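Local coordinates for fucolectin-related protein (Streptococcus pneumoniae, PDB 2WMF) that probably cleaves host blood group carbohydrate antigens, acting as the catalytic module of a family 98 glycoside hydrolase, at residues A210-P215 / N291-A296; K246-H251 / R260-R265; N254-G259 / T463-A468; G496-S501 / E508-N513. One frame throughout, in Å; residues are numbered along the deposited sequence.

Contact 1: A210-P215 / N291-A296; sequences ATKNTP and NFECAA
Lys212 leaves its strand with CG anti to the backbone N (chi1 -175°), runs straight to CE and then bends at chi4 (-79°), while Glu293 holds CG anti to its own carbonyl carbon (chi1 -62°); the two chains meet at the mouth of an eight-stranded parallel (beta/alpha) barrel. Strands 207-212 and 289-293 are the sixth and eighth of it, separated by strand 237-243, so Lys212 and Glu293 reach across the gap with their side chains at the C-terminal ends of the strands, where glycoside hydrolases of this fold keep their active site. The closest approach is made by a methylene, Lys212 CE, 3.2 Å from Glu293 OE2. The chi4 bend turns the ammonium away from that oxygen, and the salt bridge from Lys212 NZ to Glu293 OE2 is a long one at 3.8 Å. What NZ gains from the bend is Thr214 OG1, two residues on, at 2.8 Å from Lys212 NZ, and it forms a salt bridge to Glu150. A single water reaches the other carboxylate oxygen, accepting from Lys212 NZ at 2.9 Å and donating to Glu293 OE1 at 2.7 Å.

Contact 2: K246-H251 / R260-R265; sequences KWWEKH and RARDMR
A Schellman motif closes helix 245-249 at His251, and Arg262 from the following loop is laid across that closed end, between Trp248 and His251. Its CG stands between backbone N and carbonyl carbon, and the chain then runs extended to NE. The guanidinium lies flat on the Trp248 indole, centres 3.7 Å apart and planes at 5°, with CZ above the six-membered ring as a cation-pi contact. Arg262 CD sits 3.6 Å from the centroid of the five-membered ring in a CH-pi contact, so the chain from CD to the guanidinium runs over one indole face. His251 takes the opposite face of the guanidinium, its ring steeply inclined at 66°, with CD2 3.3 Å from Arg262 NH1. Rotation of the sandwiched group is fixed by a nearly straight bond (170°) from Arg262 NH1 to Trp248 O, 3.1 Å long and lying in the guanidinium plane. That carbonyl also accepts from His251 N, the two donors arriving from opposite faces of its plane. A water accepts from Arg262 NH1 at 2.9 Å and donates to Glu249 OE1. Trp248 is completed at its edge by Asp263 O, 3.3 Å from Trp248 CD1. Asp263 turns the other way and is gripped side-on by Arg265 through NE and NH2. Around this clasp, Trp245 meets Trp248 edge-to-face, Trp492 of helix 489-493 packs on Asp263 and Arg265, and Met264 rests on helix 506-517.

Contact 3: N254-G259 / T463-A468; sequences NTFETG and TPHTYA
Phe256 and Thr255, the two corner residues of a type II beta turn from Asn254 to Glu257, pack against His465 and Pro464, joining a loop of the barrel to the turn that leads into strand 467-472 of the C-terminal region. The packed part is small and made of carbon contacts. Thr255 has CG2 anti to the backbone N, which sets the methyl 3.6 Å above the centre of the Phe256 ring plane and leaves Thr255 CG2 3.7 Å from His465 CE1. The same imidazole carbon meets the phenyl ring, with Phe256 CE1 3.8 Å from His465 CE1. The two rings come from opposite directions and are near parallel (planes at 19°), but slid so far apart that they barely overlap, their centroids 5.7 Å from each other. Pro464 finishes the patch, its CB 4.1 Å from Phe256 CZ at the ring edge.

The far side of the turn is looser and polar. Glu257 turns back on its own loop, where Glu257 OE1 accepts from Asn254 N at 3.1 Å and pairs with Arg260, and Thr258 and Gly259 run on along the exposed surface.

No hydrogen bond crosses between the segments. The nitrogens of His465 have other partners: NE2 bonds Ala438 O and ND1 bonds Arg485 NH1. A carbonyl at one nitrogen and an arginine at the other are consistent with a neutral imidazole protonated on NE2, and the two bonds hold the imidazole with its CE1 carbon, lying between the nitrogens, against Thr255 and Phe256.

Contact 4: G496-S501 / E508-N513; sequences GNFDAS and ELELAN
Asn497 O accepts from a water at 2.7 Å, and the same water donates to Glu510 OE2 at 2.8 Å, so both of its protons are spent tying the loop 496-501 to helix 506-517. The water sits above one face of the Phe498 ring, off toward the rim, and Phe498 makes the direct contact. With CG anti to the carbonyl carbon (chi1 -60°), the phenyl reaches over to the helix between Glu510 and Leu511. Its outer end meets the carboxylate, Phe498 CZ lying 3.8 Å from Glu510 OE1; the two planes are 63° apart and the side chains cross at about a right angle. On the buried side Phe498 CD1 packs against Leu511 at CB, 4.1 Å away, an ordinary apolar contact. Glu510 is extended throughout, which lets an exposed residue of the helix bring its carboxylate to the CE1 and CZ end of the ring and to the water. The loop is shaped by an Asx turn: Asn497 OD1 accepts from Asp499 N at 3.1 Å, the donor standing well above the carbonyl plane. The contact thus closes a short connection between helix 489-493 and helix 506-517. Phe498 also rests on Arg265 and shares a backbone hydrogen bond with Met264, Ala500 packs against Trp245 and Trp248 of helix 245-249, and the other flank of helix 506-517 lies on Trp54 and Trp55.

How the contacts relate
Contact 1 lies nearest the chain centre, at the open end of the barrel, and contacts 2 to 4 lie farther out, on loops and the helices and strand they join. Contacts 1 and 3 are partly buried, contact 2 is at the surface, and contact 4 is buried though farthest out. Contact 2 touches contact 1 through Lys246 NZ and Asn213 OD1, and also touches contact 4 through Met264 and Phe498. Contacts 2 and 3 share one loop, which in contact 3 meets the C-terminal region. The chemistry shifts accordingly: a charged pair and water in contact 1, a stacked guanidinium in contact 2, apolar and ring packing in contact 3, a phenyl beside a water bridge in contact 4.

Contact 1: A210-P215 / N291-A296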
loop_
_atom_site.group_PDB
_atom_site.type_symbol
_atom_site.label_atom_id
_atom_site.label_comp_id
_atom_site.label_asym_id
_atom_site.label_seq_id
_atom_site.Cartn_x
_atom_site.Cartn_y
_atom_site.Cartn_z
ATOM N N ALA A 210 9.994 -3.109 0.621
ATOM C CA ALA A 210 8.582 -2.787 0.852
ATOM C C ALA A 210 8.174 -2.882 2.308
ATOM O O ALA A 210 8.712 -3.665 3.075
ATOM C CB ALA A 210 7.667 -3.692 -0.050
ATOM N N THR A 211 7.181 -2.083 2.658
ATOM C CA THR A 211 6.731 -2.038 4.019
ATOM C C THR A 211 5.794 -3.226 4.332
ATOM O O THR A 211 5.337 -3.954 3.456
ATOM C CB THR A 211 5.973 -0.693 4.300
ATOM O OG1 THR A 211 4.707 -0.721 3.613
ATOM C CG2 THR A 211 6.794 0.547 3.836
ATOM N N LYS A 212 5.486 -3.383 5.600
ATOM C CA LYS A 212 4.469 -4.350 6.056
ATOM C C LYS A 212 3.972 -3.941 7.447
ATOM O O LYS A 212 4.516 -4.374 8.481
ATOM C CB LYS A 212 5.019 -5.766 6.100
ATOM C CG LYS A 212 3.949 -6.837 6.467
ATOM C CD LYS A 212 4.447 -8.282 6.421
ATOM C CE LYS A 212 3.240 -9.247 6.466
ATOM N NZ LYS A 212 2.730 -9.385 7.861
ATOM N N ASN A 213 2.911 -3.132 7.451
ATOM C CA ASN A 213 2.505 -2.379 8.654
ATOM C C ASN A 213 1.638 -3.102 9.701
ATOM O O ASN A 213 1.058 -2.471 10.598
ATOM C CB ASN A 213 1.960 -1.012 8.259
ATOM C CG ASN A 213 0.714 -1.060 7.453
ATOM O OD1 ASN A 213 0.124 -2.130 7.222
ATOM N ND2 ASN A 213 0.279 0.135 6.989
ATOM N N THR A 214 1.664 -4.416 9.637
ATOM C CA THR A 214 1.071 -5.312 10.632
ATOM C C THR A 214 1.355 -4.964 12.113
ATOM O O THR A 214 0.409 -5.029 12.919
ATOM C CB THR A 214 1.596 -6.762 10.385
ATOM O OG1 THR A 214 1.618 -7.055 8.970
ATOM C CG2 THR A 214 0.746 -7.816 11.124
ATOM N N PRO A 215 2.633 -4.711 12.474
ATOM C CA PRO A 215 2.947 -4.597 13.905
ATOM C C PRO A 215 2.598 -3.262 14.558
ATOM O O PRO A 215 2.985 -3.020 15.713
ATOM C CB PRO A 215 4.457 -4.846 13.958
ATOM C CG PRO A 215 4.949 -4.215 12.655
ATOM C CD PRO A 215 3.875 -4.579 11.663
ATOM N N ASN A 291 0.970 -5.096 -2.449
ATOM C CA ASN A 291 0.626 -6.412 -1.981
ATOM C C ASN A 291 -0.313 -6.248 -0.777
ATOM O O ASN A 291 -0.377 -5.166 -0.230
ATOM C CB ASN A 291 1.917 -7.178 -1.589
ATOM C CG ASN A 291 1.777 -8.696 -1.589
ATOM O OD1 ASN A 291 0.684 -9.279 -1.678
ATOM N ND2 ASN A 291 2.951 -9.362 -1.503
ATOM N N PHE A 292 -1.011 -7.317 -0.387
ATOM C CA PHE A 292 -2.107 -7.227 0.579
ATOM C C PHE A 292 -2.279 -8.489 1.406
ATOM O O PHE A 292 -2.079 -9.606 0.907
ATOM C CB PHE A 292 -3.448 -6.953 -0.126
ATOM C CG PHE A 292 -3.404 -5.704 -0.931
ATOM C CD1 PHE A 292 -3.725 -4.477 -0.360
ATOM C CD2 PHE A 292 -2.918 -5.735 -2.237
ATOM C CE1 PHE A 292 -3.625 -3.302 -1.088
ATOM C CE2 PHE A 292 -2.793 -4.551 -2.990
ATOM C CZ PHE A 292 -3.123 -3.329 -2.391
ATOM N N GLU A 293 -2.681 -8.276 2.652
ATOM C CA GLU A 293 -3.284 -9.307 3.499
ATOM C C GLU A 293 -4.412 -8.627 4.266
ATOM O O GLU A 293 -4.477 -7.418 4.291
ATOM C CB GLU A 293 -2.251 -9.832 4.518
ATOM C CG GLU A 293 -1.035 -10.492 3.949
ATOM C CD GLU A 293 -0.120 -11.157 5.010
ATOM O OE1 GLU A 293 -0.650 -11.730 6.005
ATOM O OE2 GLU A 293 1.124 -11.097 4.840
ATOM N N CYS A 294 -5.305 -9.373 4.914
ATOM C CA CYS A 294 -5.530 -10.829 4.779
ATOM C C CYS A 294 -6.455 -11.131 3.582
ATOM O O CYS A 294 -7.566 -10.582 3.486
ATOM C CB CYS A 294 -6.214 -11.341 6.032
ATOM S SG CYS A 294 -6.689 -13.104 5.965
ATOM N N ALA A 295 -5.979 -12.020 2.696
ATOM C CA ALA A 295 -6.568 -12.309 1.384
ATOM C C ALA A 295 -7.986 -12.810 1.425
ATOM O O ALA A 295 -8.723 -12.643 0.462
ATOM C CB ALA A 295 -5.678 -13.328 0.633
ATOM N N ALA A 296 -8.407 -13.364 2.577
ATOM C CA ALA A 296 -9.809 -13.721 2.722
ATOM C C ALA A 296 -10.722 -12.522 2.608
ATOM O O ALA A 296 -11.891 -12.666 2.177
ATOM C CB ALA A 296 -10.103 -14.511 4.039
HETATM O O HOH W 1 0.171 -10.637 8.386
#

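Contact 2: K246-H251 / R260-R265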
loop_
_atom_site.group_PDB
_atom_site.type_symbol
_atom_site.label_atom_id
_atom_site.label_comp_id
_atom_site.label_asym_id
_atom_site.label_seq_id
_atom_site.Cartn_x
_atom_site.Cartn_y
_atom_site.Cartn_z
ATOM N N LYS A 246 -3.758 -5.395 10.796
ATOM C CA LYS A 246 -3.558 -4.230 11.711
ATOM C C LYS A 246 -4.836 -3.957 12.542
ATOM O O LYS A 246 -4.748 -3.502 13.721
ATOM C CB LYS A 246 -3.095 -2.978 10.972
ATOM C CG LYS A 246 -4.164 -2.219 10.161
ATOM C CD LYS A 246 -3.657 -0.885 9.638
ATOM C CE LYS A 246 -2.471 -1.007 8.708
ATOM N NZ LYS A 246 -2.709 -1.813 7.475
ATOM N N TRP A 247 -5.990 -4.178 11.919
ATOM C CA TRP A 247 -7.268 -3.874 12.557
ATOM C C TRP A 247 -7.424 -4.759 13.826
ATOM O O TRP A 247 -7.834 -4.287 14.909
ATOM C CB TRP A 247 -8.437 -4.037 11.567
ATOM C CG TRP A 247 -9.660 -3.228 11.870
ATOM C CD1 TRP A 247 -10.810 -3.688 12.395
ATOM C CD2 TRP A 247 -9.868 -1.834 11.609
ATOM N NE1 TRP A 247 -11.755 -2.676 12.494
ATOM C CE2 TRP A 247 -11.175 -1.510 12.049
ATOM C CE3 TRP A 247 -9.082 -0.823 11.028
ATOM C CZ2 TRP A 247 -11.717 -0.226 11.892
ATOM C CZ3 TRP A 247 -9.622 0.447 10.904
ATOM C CH2 TRP A 247 -10.905 0.739 11.341
ATOM N N TRP A 248 -7.050 -6.025 13.687
ATOM C CA TRP A 248 -7.005 -7.017 14.807
ATOM C C TRP A 248 -5.947 -6.627 15.833
ATOM O O TRP A 248 -6.199 -6.661 17.039
ATOM C CB TRP A 248 -6.705 -8.397 14.236
ATOM C CG TRP A 248 -6.666 -9.499 15.256
ATOM C CD1 TRP A 248 -7.724 -10.237 15.725
ATOM C CD2 TRP A 248 -5.505 -9.985 15.909
ATOM N NE1 TRP A 248 -7.271 -11.156 16.650
ATOM C CE2 TRP A 248 -5.912 -11.026 16.766
ATOM C CE3 TRP A 248 -4.144 -9.657 15.845
ATOM C CZ2 TRP A 248 -5.025 -11.727 17.560
ATOM C CZ3 TRP A 248 -3.253 -10.376 16.639
ATOM C CH2 TRP A 248 -3.709 -11.393 17.499
ATOM N N GLU A 249 -4.768 -6.209 15.375
ATOM C CA GLU A 249 -3.682 -5.810 16.299
ATOM C C GLU A 249 -4.124 -4.639 17.210
ATOM O O GLU A 249 -3.729 -4.574 18.382
ATOM C CB GLU A 249 -2.421 -5.442 15.518
ATOM C CG GLU A 249 -1.758 -6.625 14.768
ATOM C CD GLU A 249 -0.988 -7.593 15.668
ATOM O OE1 GLU A 249 -0.831 -7.310 16.891
ATOM O OE2 GLU A 249 -0.525 -8.647 15.099
ATOM N N LYS A 250 -4.916 -3.724 16.645
ATOM C CA LYS A 250 -5.468 -2.540 17.356
ATOM C C LYS A 250 -6.627 -2.860 18.284
ATOM O O LYS A 250 -7.098 -1.967 19.033
ATOM C CB LYS A 250 -5.923 -1.499 16.330
ATOM C CG LYS A 250 -4.768 -0.874 15.579
ATOM C CD LYS A 250 -3.846 0.013 16.419
ATOM C CE LYS A 250 -4.443 1.319 16.908
ATOM N NZ LYS A 250 -3.455 2.101 17.754
ATOM N N HIS A 251 -7.103 -4.104 18.212
ATOM C CA HIS A 251 -8.299 -4.591 18.934
ATOM C C HIS A 251 -9.597 -3.928 18.416
ATOM O O HIS A 251 -10.620 -3.834 19.135
ATOM C CB HIS A 251 -8.193 -4.375 20.463
ATOM C CG HIS A 251 -6.962 -4.942 21.109
ATOM N ND1 HIS A 251 -6.678 -4.729 22.437
ATOM C CD2 HIS A 251 -5.925 -5.665 20.620
ATOM C CE1 HIS A 251 -5.532 -5.314 22.750
ATOM N NE2 HIS A 251 -5.064 -5.916 21.675
ATOM N N ARG A 260 -15.944 -4.443 22.140
ATOM C CA ARG A 260 -16.096 -5.823 21.678
ATOM C C ARG A 260 -14.757 -6.530 21.550
ATOM O O ARG A 260 -13.781 -5.944 21.073
ATOM C CB ARG A 260 -16.799 -5.877 20.322
ATOM C CG ARG A 260 -17.163 -7.309 19.884
ATOM C CD ARG A 260 -17.560 -7.416 18.436
ATOM N NE ARG A 260 -18.798 -6.716 18.185
ATOM C CZ ARG A 260 -20.005 -7.224 18.441
ATOM N NH1 ARG A 260 -20.144 -8.450 18.926
ATOM N NH2 ARG A 260 -21.096 -6.511 18.181
ATOM N N ALA A 261 -14.743 -7.808 21.929
ATOM C CA ALA A 261 -13.558 -8.658 21.779
ATOM C C ALA A 261 -13.218 -8.795 20.286
ATOM O O ALA A 261 -14.078 -9.105 19.462
ATOM C CB ALA A 261 -13.785 -10.030 22.409
ATOM N N ARG A 262 -11.948 -8.593 19.978
ATOM C CA ARG A 262 -11.458 -8.882 18.604
ATOM C C ARG A 262 -11.546 -10.370 18.265
ATOM O O ARG A 262 -11.530 -11.254 19.143
ATOM C CB ARG A 262 -10.031 -8.407 18.416
ATOM C CG ARG A 262 -9.014 -9.255 19.197
ATOM C CD ARG A 262 -7.637 -8.697 19.107
ATOM N NE ARG A 262 -6.714 -9.425 19.983
ATOM C CZ ARG A 262 -5.392 -9.268 19.988
ATOM N NH1 ARG A 262 -4.810 -8.433 19.156
ATOM N NH2 ARG A 262 -4.629 -9.960 20.818
ATOM N N ASP A 263 -11.612 -10.647 16.975
ATOM C CA ASP A 263 -11.405 -11.992 16.456
ATOM C C ASP A 263 -11.037 -11.911 14.968
ATOM O O ASP A 263 -10.697 -10.804 14.495
ATOM C CB ASP A 263 -12.554 -12.995 16.806
ATOM C CG ASP A 263 -13.912 -12.639 16.228
ATOM O OD1 ASP A 263 -14.001 -12.132 15.080
ATOM O OD2 ASP A 263 -14.925 -12.891 16.952
ATOM N N MET A 264 -11.025 -13.039 14.252
ATOM C CA MET A 264 -10.621 -13.009 12.833
ATOM C C MET A 264 -11.486 -12.048 12.028
ATOM O O MET A 264 -11.029 -11.511 11.020
ATOM C CB MET A 264 -10.638 -14.399 12.172
ATOM C CG MET A 264 -9.538 -15.305 12.647
ATOM S SD MET A 264 -9.455 -16.860 11.757
ATOM C CE MET A 264 -10.843 -17.689 12.561
ATOM N N ARG A 265 -12.721 -11.800 12.466
ATOM C CA ARG A 265 -13.561 -10.856 11.745
ATOM C C ARG A 265 -12.910 -9.445 11.673
ATOM O O ARG A 265 -13.221 -8.641 10.786
ATOM C CB ARG A 265 -14.943 -10.843 12.367
ATOM C CG ARG A 265 -15.685 -12.110 12.125
ATOM C CD ARG A 265 -17.034 -12.138 12.795
ATOM N NE ARG A 265 -16.896 -12.327 14.237
ATOM C CZ ARG A 265 -17.903 -12.674 15.051
ATOM N NH1 ARG A 265 -19.128 -12.780 14.581
ATOM N NH2 ARG A 265 -17.669 -12.881 16.339
HETATM O O HOH W 2 -1.939 -8.422 19.247
#

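Contact 3: N254-G259 / T463-A468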
loop_
_atom_site.group_PDB
_atom_site.type_symbol
_atom_site.label_atom_id
_atom_site.label_comp_id
_atom_site.label_asym_id
_atom_site.label_seq_id
_atom_site.Cartn_x
_atom_site.Cartn_y
_atom_site.Cartn_z
ATOM N N ASN A 254 -16.206 -3.878 14.557
ATOM C CA ASN A 254 -17.043 -3.167 13.586
ATOM C C ASN A 254 -16.621 -1.707 13.481
ATOM O O ASN A 254 -16.113 -1.119 14.453
ATOM C CB ASN A 254 -18.509 -3.281 13.996
ATOM C CG ASN A 254 -19.472 -2.975 12.869
ATOM O OD1 ASN A 254 -19.064 -2.742 11.728
ATOM N ND2 ASN A 254 -20.760 -2.957 13.192
ATOM N N THR A 255 -16.848 -1.071 12.340
ATOM C CA THR A 255 -16.390 0.309 12.169
ATOM C C THR A 255 -16.927 1.205 13.310
ATOM O O THR A 255 -18.138 1.236 13.571
ATOM C CB THR A 255 -16.844 0.887 10.806
ATOM O OG1 THR A 255 -16.814 -0.165 9.845
ATOM C CG2 THR A 255 -15.933 2.048 10.365
ATOM N N PHE A 256 -15.987 1.942 13.924
ATOM C CA PHE A 256 -16.232 2.882 15.023
ATOM C C PHE A 256 -16.601 2.262 16.391
ATOM O O PHE A 256 -16.781 2.979 17.382
ATOM C CB PHE A 256 -17.280 3.915 14.649
ATOM C CG PHE A 256 -17.088 4.535 13.270
ATOM C CD1 PHE A 256 -15.884 5.174 12.977
ATOM C CD2 PHE A 256 -18.109 4.554 12.340
ATOM C CE1 PHE A 256 -15.671 5.734 11.744
ATOM C CE2 PHE A 256 -17.919 5.164 11.104
ATOM C CZ PHE A 256 -16.695 5.764 10.806
ATOM N N GLU A 257 -16.708 0.952 16.438
ATOM C CA GLU A 257 -17.193 0.236 17.635
ATOM C C GLU A 257 -16.103 0.114 18.686
ATOM O O GLU A 257 -14.920 -0.094 18.386
ATOM C CB GLU A 257 -17.709 -1.143 17.224
ATOM C CG GLU A 257 -18.236 -2.040 18.342
ATOM C CD GLU A 257 -18.682 -3.371 17.775
ATOM O OE1 GLU A 257 -17.852 -4.132 17.194
ATOM O OE2 GLU A 257 -19.876 -3.657 17.920
ATOM N N THR A 258 -16.507 0.244 19.949
ATOM C CA THR A 258 -15.628 -0.026 21.102
ATOM C C THR A 258 -16.289 -1.085 22.006
ATOM O O THR A 258 -17.503 -1.330 21.931
ATOM C CB THR A 258 -15.324 1.219 21.936
ATOM O OG1 THR A 258 -16.545 1.674 22.543
ATOM C CG2 THR A 258 -14.719 2.342 21.095
ATOM N N GLY A 259 -15.446 -1.733 22.791
ATOM C CA GLY A 259 -15.904 -2.674 23.802
ATOM C C GLY A 259 -16.265 -4.075 23.374
ATOM O O GLY A 259 -16.802 -4.857 24.174
ATOM N N THR A 463 -16.481 12.686 4.773
ATOM C CA THR A 463 -16.720 11.765 5.861
ATOM C C THR A 463 -15.533 10.830 5.999
ATOM O O THR A 463 -14.713 10.707 5.070
ATOM C CB THR A 463 -18.014 10.936 5.680
ATOM O OG1 THR A 463 -17.851 9.968 4.624
ATOM C CG2 THR A 463 -19.255 11.811 5.424
ATOM N N PRO A 464 -15.423 10.141 7.148
ATOM C CA PRO A 464 -14.378 9.154 7.238
ATOM C C PRO A 464 -14.358 8.133 6.097
ATOM O O PRO A 464 -15.393 7.768 5.562
ATOM C CB PRO A 464 -14.633 8.481 8.594
ATOM C CG PRO A 464 -15.289 9.574 9.443
ATOM C CD PRO A 464 -16.162 10.312 8.437
ATOM N N HIS A 465 -13.155 7.681 5.756
ATOM C CA HIS A 465 -12.957 6.636 4.733
ATOM C C HIS A 465 -13.438 7.154 3.359
ATOM O O HIS A 465 -14.106 6.449 2.576
ATOM C CB HIS A 465 -13.595 5.314 5.149
ATOM C CG HIS A 465 -13.323 5.002 6.581
ATOM N ND1 HIS A 465 -14.327 4.749 7.495
ATOM C CD2 HIS A 465 -12.158 4.976 7.267
ATOM C CE1 HIS A 465 -13.775 4.550 8.682
ATOM N NE2 HIS A 465 -12.463 4.704 8.579
ATOM N N THR A 466 -13.076 8.413 3.111
ATOM C CA THR A 466 -13.277 9.072 1.817
ATOM C C THR A 466 -11.934 9.603 1.334
ATOM O O THR A 466 -11.246 10.295 2.085
ATOM C CB THR A 466 -14.290 10.273 1.891
ATOM O OG1 THR A 466 -15.506 9.807 2.469
ATOM C CG2 THR A 466 -14.600 10.806 0.477
ATOM N N TYR A 467 -11.593 9.291 0.076
ATOM C CA TYR A 467 -10.467 9.901 -0.586
ATOM C C TYR A 467 -10.937 10.593 -1.882
ATOM O O TYR A 467 -12.026 10.313 -2.429
ATOM C CB TYR A 467 -9.302 8.946 -0.796
ATOM C CG TYR A 467 -9.455 7.902 -1.913
ATOM C CD1 TYR A 467 -9.234 8.236 -3.250
ATOM C CD2 TYR A 467 -9.850 6.594 -1.644
ATOM C CE1 TYR A 467 -9.343 7.274 -4.276
ATOM C CE2 TYR A 467 -9.949 5.624 -2.659
ATOM C CZ TYR A 467 -9.701 5.963 -3.985
ATOM O OH TYR A 467 -9.782 4.995 -4.990
ATOM N N ALA A 468 -10.079 11.520 -2.326
ATOM C CA ALA A 468 -10.327 12.283 -3.551
ATOM C C ALA A 468 -9.022 12.565 -4.248
ATOM O O ALA A 468 -7.960 12.712 -3.588
ATOM C CB ALA A 468 -11.082 13.597 -3.242
#

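Contact 4: G496-S501 / E508-N513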
loop_
_atom_site.group_PDB
_atom_site.type_symbol
_atom_site.label_atom_id
_atom_site.label_comp_id
_atom_site.label_asym_id
_atom_site.label_seq_id
_atom_site.Cartn_x
_atom_site.Cartn_y
_atom_site.Cartn_z
ATOM N N GLY A 496 -20.651 -17.965 16.836
ATOM C CA GLY A 496 -19.505 -18.819 16.531
ATOM C C GLY A 496 -18.209 -18.328 17.133
ATOM O O GLY A 496 -18.085 -17.170 17.508
ATOM N N ASN A 497 -17.238 -19.244 17.159
ATOM C CA ASN A 497 -15.868 -18.956 17.536
ATOM C C ASN A 497 -15.085 -18.622 16.259
ATOM O O ASN A 497 -14.947 -19.455 15.357
ATOM C CB ASN A 497 -15.229 -20.160 18.232
ATOM C CG ASN A 497 -13.850 -19.870 18.777
ATOM O OD1 ASN A 497 -13.378 -18.725 18.818
ATOM N ND2 ASN A 497 -13.186 -20.940 19.239
ATOM N N PHE A 498 -14.585 -17.399 16.198
ATOM C CA PHE A 498 -13.711 -16.945 15.100
ATOM C C PHE A 498 -12.368 -16.439 15.638
ATOM O O PHE A 498 -11.688 -15.652 14.981
ATOM C CB PHE A 498 -14.391 -15.851 14.258
ATOM C CG PHE A 498 -15.661 -16.297 13.636
ATOM C CD1 PHE A 498 -15.637 -17.179 12.562
ATOM C CD2 PHE A 498 -16.896 -15.966 14.204
ATOM C CE1 PHE A 498 -16.822 -17.644 12.001
ATOM C CE2 PHE A 498 -18.099 -16.416 13.616
ATOM C CZ PHE A 498 -18.052 -17.257 12.547
ATOM N N ASP A 499 -11.951 -16.914 16.812
ATOM C CA ASP A 499 -10.679 -16.465 17.391
ATOM C C ASP A 499 -9.502 -16.748 16.450
ATOM O O ASP A 499 -9.508 -17.750 15.708
ATOM C CB ASP A 499 -10.443 -17.150 18.715
ATOM C CG ASP A 499 -11.340 -16.614 19.828
ATOM O OD1 ASP A 499 -11.141 -17.138 20.962
ATOM O OD2 ASP A 499 -12.204 -15.711 19.591
ATOM N N ALA A 500 -8.525 -15.843 16.469
ATOM C CA ALA A 500 -7.315 -15.947 15.640
ATOM C C ALA A 500 -6.506 -17.205 15.961
ATOM O O ALA A 500 -5.728 -17.672 15.124
ATOM C CB ALA A 500 -6.448 -14.681 15.792
ATOM N N SER A 501 -6.759 -17.827 17.121
ATOM C CA SER A 501 -6.155 -19.136 17.392
ATOM C C SER A 501 -6.647 -20.214 16.388
ATOM O O SER A 501 -6.041 -21.292 16.296
ATOM C CB SER A 501 -6.406 -19.591 18.819
ATOM O OG SER A 501 -7.763 -19.853 18.989
ATOM N N GLU A 508 -11.761 -20.739 10.367
ATOM C CA GLU A 508 -11.342 -19.705 9.415
ATOM C C GLU A 508 -12.008 -19.969 8.078
ATOM O O GLU A 508 -12.468 -19.023 7.370
ATOM C CB GLU A 508 -9.811 -19.595 9.296
ATOM C CG GLU A 508 -9.422 -18.493 8.274
ATOM C CD GLU A 508 -7.963 -18.144 8.304
ATOM O OE1 GLU A 508 -7.143 -19.072 8.132
ATOM O OE2 GLU A 508 -7.624 -16.952 8.496
ATOM N N LEU A 509 -12.062 -21.243 7.684
ATOM C CA LEU A 509 -12.778 -21.586 6.443
ATOM C C LEU A 509 -14.278 -21.264 6.514
ATOM O O LEU A 509 -14.836 -20.802 5.539
ATOM C CB LEU A 509 -12.559 -23.035 6.063
ATOM C CG LEU A 509 -11.157 -23.468 5.718
ATOM C CD1 LEU A 509 -11.190 -24.972 5.368
ATOM C CD2 LEU A 509 -10.582 -22.613 4.543
ATOM N N GLU A 510 -14.913 -21.462 7.679
ATOM C CA GLU A 510 -16.321 -21.067 7.865
ATOM C C GLU A 510 -16.521 -19.592 7.584
ATOM O O GLU A 510 -17.462 -19.193 6.851
ATOM C CB GLU A 510 -16.888 -21.449 9.268
ATOM C CG GLU A 510 -18.302 -20.833 9.516
ATOM C CD GLU A 510 -18.836 -20.946 10.960
ATOM O OE1 GLU A 510 -19.885 -20.302 11.246
ATOM O OE2 GLU A 510 -18.198 -21.630 11.801
ATOM N N LEU A 511 -15.627 -18.761 8.147
ATOM C CA LEU A 511 -15.682 -17.323 7.886
ATOM C C LEU A 511 -15.533 -17.027 6.388
ATOM O O LEU A 511 -16.282 -16.227 5.827
ATOM C CB LEU A 511 -14.611 -16.568 8.682
ATOM C CG LEU A 511 -14.561 -15.055 8.528
ATOM C CD1 LEU A 511 -15.952 -14.406 8.809
ATOM C CD2 LEU A 511 -13.428 -14.420 9.389
ATOM N N ALA A 512 -14.572 -17.720 5.766
ATOM C CA ALA A 512 -14.295 -17.531 4.301
ATOM C C ALA A 512 -15.546 -17.942 3.468
ATOM O O ALA A 512 -15.902 -17.308 2.460
ATOM C CB ALA A 512 -13.061 -18.324 3.870
ATOM N N ASN A 513 -16.198 -19.020 3.887
ATOM C CA ASN A 513 -17.382 -19.505 3.207
ATOM C C ASN A 513 -18.523 -18.480 3.334
ATOM O O ASN A 513 -19.203 -18.132 2.355
ATOM C CB ASN A 513 -17.783 -20.888 3.777
ATOM C CG ASN A 513 -16.825 -22.011 3.394
ATOM O OD1 ASN A 513 -16.072 -21.920 2.410
ATOM N ND2 ASN A 513 -16.843 -23.088 4.192
HETATM O O HOH W 3 -16.993 -20.849 14.203
#